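Local atomic coordinates of taurine dioxygenase (Burkholderia xenovorans, PDB entry 5KEU), a protein that probably acts as an iron- and 2-oxoglutarate-dependent dioxygenase of the TauD/TfdA family, and carries a magnesium ion at its metal site here. Residues B[40-44]-B[45-49]; B[75-79]-B[80-84]. One frame throughout, in Å; residues are numbered along the deposited sequence.

Contact 1 (B[40-44]-B[45-49]); sequences RKLDP and SEVAQ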
loop_
_atom_site.group_PDB
_atom_site.type_symbol
_atom_site.label_atom_id
_atom_site.label_comp_id
_atom_site.label_asym_id
_atom_site.label_seq_id
_atom_site.Cartn_x
_atom_site.Cartn_y
_atom_site.Cartn_z
ATOM N N ARG B 40 -31.026 0.272 8.782
ATOM C CA ARG B 40 -32.235 1.074 8.868
ATOM C C ARG B 40 -32.006 2.394 8.144
ATOM O O ARG B 40 -30.869 2.792 7.890
ATOM C CB ARG B 40 -32.638 1.311 10.336
ATOM N N LYS B 41 -33.097 3.069 7.799
ATOM C CA LYS B 41 -32.980 4.319 7.058
ATOM C C LYS B 41 -32.255 5.380 7.884
ATOM O O LYS B 41 -32.519 5.553 9.079
ATOM C CB LYS B 41 -34.364 4.828 6.651
ATOM C CG LYS B 41 -34.317 6.133 5.877
ATOM C CD LYS B 41 -35.664 6.464 5.245
ATOM C CE LYS B 41 -35.496 7.531 4.170
ATOM N NZ LYS B 41 -36.798 7.962 3.589
ATOM N N LEU B 42 -31.349 6.108 7.231
ATOM C CA LEU B 42 -30.610 7.175 7.898
ATOM C C LEU B 42 -31.441 8.452 7.945
ATOM O O LEU B 42 -32.165 8.769 6.999
ATOM C CB LEU B 42 -29.296 7.451 7.167
ATOM C CG LEU B 42 -28.395 6.242 6.961
ATOM C CD1 LEU B 42 -27.098 6.669 6.319
ATOM C CD2 LEU B 42 -28.162 5.582 8.285
ATOM N N ASP B 43 -31.334 9.192 9.047
ATOM C CA ASP B 43 -32.009 10.480 9.107
ATOM C C ASP B 43 -31.166 11.508 8.354
ATOM O O ASP B 43 -30.012 11.237 7.982
ATOM C CB ASP B 43 -32.325 10.858 10.564
ATOM C CG ASP B 43 -31.088 11.083 11.432
ATOM O OD1 ASP B 43 -30.037 11.529 10.931
ATOM O OD2 ASP B 43 -31.187 10.836 12.653
ATOM N N PRO B 44 -31.732 12.684 8.051
ATOM C CA PRO B 44 -30.976 13.662 7.249
ATOM C C PRO B 44 -29.637 14.041 7.849
ATOM O O PRO B 44 -28.680 14.271 7.098
ATOM C CB PRO B 44 -31.928 14.865 7.187
ATOM C CG PRO B 44 -33.313 14.221 7.266
ATOM C CD PRO B 44 -33.131 13.114 8.267
ATOM N N SER B 45 -29.541 14.112 9.180
ATOM C CA SER B 45 -28.267 14.453 9.807
ATOM C C SER B 45 -27.216 13.371 9.563
ATOM O O SER B 45 -26.035 13.678 9.352
ATOM C CB SER B 45 -28.466 14.670 11.304
ATOM O OG SER B 45 -27.217 14.723 11.965
ATOM N N GLU B 46 -27.620 12.102 9.603
ATOM C CA GLU B 46 -26.669 11.025 9.343
ATOM C C GLU B 46 -26.205 11.035 7.895
ATOM O O GLU B 46 -25.013 10.840 7.616
ATOM C CB GLU B 46 -27.300 9.684 9.711
ATOM C CG GLU B 46 -27.558 9.558 11.209
ATOM C CD GLU B 46 -28.394 8.346 11.560
ATOM O OE1 GLU B 46 -29.369 8.066 10.840
ATOM O OE2 GLU B 46 -28.068 7.663 12.551
ATOM N N VAL B 47 -27.137 11.241 6.960
ATOM C CA VAL B 47 -26.776 11.367 5.549
ATOM C C VAL B 47 -25.759 12.484 5.365
ATOM O O VAL B 47 -24.728 12.310 4.708
ATOM C CB VAL B 47 -28.034 11.619 4.700
ATOM C CG1 VAL B 47 -27.634 11.925 3.261
ATOM C CG2 VAL B 47 -28.965 10.410 4.776
ATOM N N ALA B 48 -26.038 13.651 5.953
ATOM C CA ALA B 48 -25.146 14.788 5.774
ATOM C C ALA B 48 -23.775 14.501 6.363
ATOM O O ALA B 48 -22.752 14.843 5.764
ATOM C CB ALA B 48 -25.751 16.034 6.411
ATOM N N GLN B 49 -23.735 13.860 7.534
ATOM C CA GLN B 49 -22.450 13.578 8.167
ATOM C C GLN B 49 -21.629 12.621 7.324
ATOM O O GLN B 49 -20.412 12.799 7.172
ATOM C CB GLN B 49 -22.658 12.991 9.564
ATOM C CG GLN B 49 -23.110 13.976 10.625
ATOM C CD GLN B 49 -23.328 13.294 11.972
ATOM O OE1 GLN B 49 -22.374 12.893 12.641
ATOM N NE2 GLN B 49 -24.590 13.139 12.362
#
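Asp43 and Glu46 grip each other's backbone through their carboxylates. Asp43 has CG tucked between its own backbone N and carbonyl carbon, chi1 65°. That rotation turns the carboxylate back over the start of the helix. Asp43 OD1 accepts from Glu46 N at 2.8 Å, the donor lying nearly along the C-O axis of the acceptor. Glu46 has CG beside its backbone N, chi1 -66°, and the chain runs extended beyond it. Glu46 OE1 accepts from Asp43 N at 2.9 Å, on its anti side and slightly out of the carboxylate plane. This reciprocal pair is a capping box, with Asp43 as N-cap of helix 44-57. The two side chains cross at about a right angle, and Asp43 OD1 lies 3.5 Å from Glu46 OE1. The like charges are probably eased by the backbone N-H groups and the helix end. Leu42 CB packs on Val47 CG2 at 3.8 Å and also lies near Glu46 OE1. The first turn continues with Val47 N bonding to Asp43 O and Ala48 N to Pro44 O. Further on, Gln49 NE2 donates to Ser45 OG at 3.1 Å, while Gln49 OE1 accepts from Ile20 N.

Contact 2 (B[75-79]-B[80-84]); sequences FSAQF and GEPTL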
loop_
_atom_site.group_PDB
_atom_site.type_symbol
_atom_site.label_atom_id
_atom_site.label_comp_id
_atom_site.label_asym_id
_atom_site.label_seq_id
_atom_site.Cartn_x
_atom_site.Cartn_y
_atom_site.Cartn_z
ATOM N N PHE B 75 -29.672 2.052 1.364
ATOM C CA PHE B 75 -28.589 2.922 1.809
ATOM C C PHE B 75 -28.010 3.717 0.645
ATOM O O PHE B 75 -27.823 4.939 0.738
ATOM C CB PHE B 75 -27.501 2.077 2.462
ATOM C CG PHE B 75 -26.241 2.846 2.773
ATOM C CD1 PHE B 75 -25.126 2.748 1.950
ATOM C CD2 PHE B 75 -26.171 3.657 3.900
ATOM C CE1 PHE B 75 -23.959 3.453 2.240
ATOM C CE2 PHE B 75 -25.001 4.357 4.215
ATOM C CZ PHE B 75 -23.892 4.261 3.380
ATOM N N SER B 76 -27.700 3.027 -0.457
ATOM C CA SER B 76 -27.164 3.695 -1.640
ATOM C C SER B 76 -28.084 4.811 -2.121
ATOM O O SER B 76 -27.613 5.892 -2.502
ATOM C CB SER B 76 -26.958 2.675 -2.764
ATOM O OG SER B 76 -26.162 1.591 -2.317
ATOM N N ALA B 77 -29.392 4.559 -2.135
ATOM C CA ALA B 77 -30.337 5.507 -2.708
ATOM C C ALA B 77 -30.440 6.786 -1.894
ATOM O O ALA B 77 -30.948 7.792 -2.407
ATOM C CB ALA B 77 -31.718 4.871 -2.830
ATOM N N GLN B 78 -29.989 6.772 -0.643
ATOM C CA GLN B 78 -29.985 7.998 0.144
ATOM C C GLN B 78 -28.877 8.949 -0.275
ATOM O O GLN B 78 -28.869 10.100 0.174
ATOM C CB GLN B 78 -29.871 7.671 1.641
ATOM C CG GLN B 78 -31.103 6.943 2.164
ATOM C CD GLN B 78 -31.233 6.973 3.684
ATOM O OE1 GLN B 78 -30.861 6.022 4.370
ATOM N NE2 GLN B 78 -31.782 8.063 4.208
ATOM N N PHE B 79 -27.966 8.507 -1.137
ATOM C CA PHE B 79 -26.874 9.337 -1.598
ATOM C C PHE B 79 -26.882 9.599 -3.095
ATOM O O PHE B 79 -26.138 10.477 -3.545
ATOM C CB PHE B 79 -25.531 8.708 -1.177
ATOM C CG PHE B 79 -25.384 8.599 0.316
ATOM C CD1 PHE B 79 -24.878 9.657 1.052
ATOM C CD2 PHE B 79 -25.811 7.456 0.987
ATOM C CE1 PHE B 79 -24.768 9.571 2.436
ATOM C CE2 PHE B 79 -25.717 7.357 2.366
ATOM C CZ PHE B 79 -25.189 8.427 3.096
ATOM N N GLY B 80 -27.709 8.905 -3.871
ATOM C CA GLY B 80 -27.761 9.152 -5.298
ATOM C C GLY B 80 -28.662 8.146 -5.985
ATOM O O GLY B 80 -29.459 7.468 -5.340
ATOM N N GLU B 81 -28.531 8.085 -7.313
ATOM C CA GLU B 81 -29.327 7.179 -8.138
ATOM C C GLU B 81 -28.481 5.944 -8.401
ATOM O O GLU B 81 -27.436 6.057 -9.051
ATOM C CB GLU B 81 -29.718 7.839 -9.461
ATOM C CG GLU B 81 -30.713 8.984 -9.355
ATOM C CD GLU B 81 -32.082 8.511 -8.877
ATOM O OE1 GLU B 81 -32.764 7.781 -9.633
ATOM O OE2 GLU B 81 -32.466 8.856 -7.739
ATOM N N PRO B 82 -28.855 4.765 -7.923
ATOM C CA PRO B 82 -28.033 3.584 -8.217
ATOM C C PRO B 82 -28.068 3.241 -9.702
ATOM O O PRO B 82 -29.117 3.301 -10.343
ATOM C CB PRO B 82 -28.681 2.478 -7.370
ATOM C CG PRO B 82 -29.394 3.240 -6.240
ATOM C CD PRO B 82 -29.920 4.483 -6.941
ATOM N N THR B 83 -26.908 2.872 -10.255
ATOM C CA THR B 83 -26.892 2.339 -11.615
ATOM C C THR B 83 -27.671 1.024 -11.656
ATOM O O THR B 83 -27.880 0.377 -10.627
ATOM C CB THR B 83 -25.457 2.128 -12.110
ATOM O OG1 THR B 83 -24.821 1.124 -11.312
ATOM C CG2 THR B 83 -24.667 3.433 -11.963
ATOM N N LEU B 84 -28.114 0.632 -12.862
ATOM C CA LEU B 84 -29.138 -0.406 -12.991
ATOM C C LEU B 84 -28.683 -1.668 -13.743
ATOM O O LEU B 84 -29.524 -2.417 -14.264
ATOM C CB LEU B 84 -30.395 0.195 -13.629
ATOM C CG LEU B 84 -31.125 1.071 -12.604
ATOM C CD1 LEU B 84 -32.286 1.818 -13.240
ATOM C CD2 LEU B 84 -31.630 0.187 -11.482
#
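Gly80 meets the C-terminal part of helix 69-77 through its backbone. Gly80 N donates to Ser76 O at 3.3 Å, a weak bond with an N-H...O angle of only 128°. The same Ser76 O takes a shorter bond from Phe79 N, at 3.0 Å. Phe79, just before the glycine, has CG beside its backbone N, chi1 -62°. This places Phe79 CE2 over one face of the Phe75 ring, 3.6 Å above its plane and offset toward the rim. Gly80 is the first residue to leave helical angles and is nearly fully extended, phi 174°. Gly80 O receives a CH...O contact from Ala77 CA at 3.4 Å. Ala77 O is a similar distance from Gly80 O, but both are acceptors. Beyond Glu81, Pro82 has its CB directed toward 75-79. Pro82 CG rests loosely, 4.3 Å from Ser76 CB and 4.4 Å from Ala77 CB. Ser76 OG has a polar partner elsewhere, in Thr291 OG1. The chain then runs alongside the end of strand 287-293, where Thr83 pairs with Thr292 through the backbone. One weak bond, one CH...O contact and loose apolar touches link the two segments directly, which suggests that their position also depends on bonds to other parts of the fold, such as Arg51 NH1 to Phe79 O.

Contact 1 starts helix 44-57, and contact 2 lies where the chain leaves helix 69-77. Their centres are 14 Å apart, and they touch directly. Gln78 bridges the two. Gln78 NE2 lies 2.9 Å from Leu42 O, a probable hydrogen bond just before the capping box. Gln78 NE2 also packs against Lys41 CG at 3.6 Å and Val47 CG2 at 3.7 Å. Phe79 makes the second link, with Phe79 CE1 3.6 Å from Val47 O. Together these touches set the start of helix 44-57 beside the C-terminal part of helix 69-77. Both contacts lie away from the magnesium site formed by His123, Asp125, His273 and Asn323, so they are structural packing.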